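ORC1-type DNA replication protein 2 (PDB 1W5T) binds DNA and ATP and takes part in regulating DNA replication, through an AAA+ ATPase domain joined to a C-terminal winged-helix domain. Local coordinates at residues 197-200 and 201-204. Sequence-based numbering, arbitrary orientation.
Sequences EKIP and QVES
Ile199 closes a single short turn of helix with its own carbonyl: Ile199 O accepts hydrogen bonds from Val202 N at 2.8 Å, above the carbonyl plane, and from Glu203 N at 3.2 Å, the latter straighter with an N-H...O angle of 167°. Ile199 is the first residue to leave helix 190-198 and the N-cap position of helix 200-203, so a single non-helical residue separates the two helices. Pro200 suits the first position of the new helix, where a backbone N-H is not needed and the ring holds phi near -60°. Its carbonyl is gripped twice by Ser204: Pro200 O lies 3.1 Å from Ser204 N, which sits above the carbonyl plane, and 3.1 Å from Ser204 OG, which donates in that plane onto a lone pair. The hydroxyl reaches that oxygen because chi1 of 60° sets OG between its own N and C. On the buried side, which suits apolar residues, Val202 CG1 packs 3.5 Å from Ile199 CB, while Ile199 CD1 reaches Val202 CG2 at 3.7 Å; Ile199 also touches Ala158, and Val202 Leu165. Acidic Glu203, partly exposed, suits a place where its carboxylate meets Lys209 in a salt bridge. The doubly engaged carbonyls thus hold the turn together, while its apolar face packs on helix 158-165 and the salt bridge ties it to edge strand 206-212 of the AAA+ sheet.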
loop_
_atom_site.group_PDB
_atom_site.type_symbol
_atom_site.label_atom_id
_atom_site.label_comp_id
_atom_site.label_asym_id
_atom_site.label_seq_id
_atom_site.Cartn_x
_atom_site.Cartn_y
_atom_site.Cartn_z
ATOM N N GLU A 197 3.426 -17.486 10.152
ATOM C CA GLU A 197 2.706 -18.714 10.403
ATOM C C GLU A 197 3.006 -19.794 9.363
ATOM O O GLU A 197 3.036 -20.969 9.715
ATOM C CB GLU A 197 1.201 -18.450 10.533
ATOM C CG GLU A 197 0.690 -18.480 11.980
ATOM C CD GLU A 197 -0.451 -19.474 12.208
ATOM O OE1 GLU A 197 -1.144 -19.855 11.226
ATOM O OE2 GLU A 197 -0.676 -19.867 13.383
ATOM N N LYS A 198 3.260 -19.403 8.110
ATOM C CA LYS A 198 3.442 -20.375 7.035
ATOM C C LYS A 198 4.893 -20.629 6.656
ATOM O O LYS A 198 5.266 -21.776 6.430
ATOM C CB LYS A 198 2.601 -20.031 5.804
ATOM C CG LYS A 198 3.369 -20.003 4.461
ATOM C CD LYS A 198 2.585 -20.668 3.285
ATOM C CE LYS A 198 3.416 -20.765 1.974
ATOM N NZ LYS A 198 3.314 -19.588 1.012
ATOM N N ILE A 199 5.711 -19.571 6.609
ATOM C CA ILE A 199 7.125 -19.665 6.208
ATOM C C ILE A 199 8.134 -18.876 7.083
ATOM O O ILE A 199 8.892 -18.064 6.569
ATOM C CB ILE A 199 7.277 -19.240 4.747
ATOM C CG1 ILE A 199 6.420 -17.989 4.462
ATOM C CG2 ILE A 199 6.953 -20.403 3.834
ATOM C CD1 ILE A 199 6.779 -17.237 3.188
ATOM N N PRO A 200 8.188 -19.141 8.386
ATOM C CA PRO A 200 8.998 -18.325 9.307
ATOM C C PRO A 200 10.498 -18.308 8.980
ATOM O O PRO A 200 11.182 -17.426 9.493
ATOM C CB PRO A 200 8.767 -19.001 10.659
ATOM C CG PRO A 200 8.447 -20.389 10.299
ATOM C CD PRO A 200 7.529 -20.258 9.095
ATOM N N GLN A 201 10.979 -19.241 8.154
ATOM C CA GLN A 201 12.376 -19.237 7.703
ATOM C C GLN A 201 12.643 -18.218 6.597
ATOM O O GLN A 201 13.783 -17.816 6.379
ATOM C CB GLN A 201 12.825 -20.628 7.257
ATOM C CG GLN A 201 12.543 -21.777 8.263
ATOM C CD GLN A 201 13.522 -22.961 8.110
ATOM O OE1 GLN A 201 14.145 -23.380 9.097
ATOM N NE2 GLN A 201 13.674 -23.485 6.877
ATOM N N VAL A 202 11.595 -17.797 5.891
ATOM C CA VAL A 202 11.742 -16.655 4.988
ATOM C C VAL A 202 11.480 -15.333 5.709
ATOM O O VAL A 202 12.281 -14.429 5.600
ATOM C CB VAL A 202 11.043 -16.831 3.585
ATOM C CG1 VAL A 202 10.352 -18.159 3.456
ATOM C CG2 VAL A 202 10.128 -15.655 3.204
ATOM N N GLU A 203 10.407 -15.271 6.504
ATOM C CA GLU A 203 10.064 -14.100 7.319
ATOM C C GLU A 203 11.248 -13.605 8.149
ATOM O O GLU A 203 11.445 -12.412 8.271
ATOM C CB GLU A 203 8.885 -14.431 8.241
ATOM C CG GLU A 203 8.193 -13.239 8.898
ATOM C CD GLU A 203 8.874 -12.721 10.165
ATOM O OE1 GLU A 203 9.622 -13.456 10.832
ATOM O OE2 GLU A 203 8.648 -11.540 10.504
ATOM N N SER A 204 11.991 -14.535 8.743
ATOM C CA SER A 204 13.152 -14.227 9.565
ATOM C C SER A 204 14.278 -13.542 8.784
ATOM O O SER A 204 15.142 -12.946 9.401
ATOM C CB SER A 204 13.703 -15.487 10.260
ATOM O OG SER A 204 14.105 -16.461 9.309
#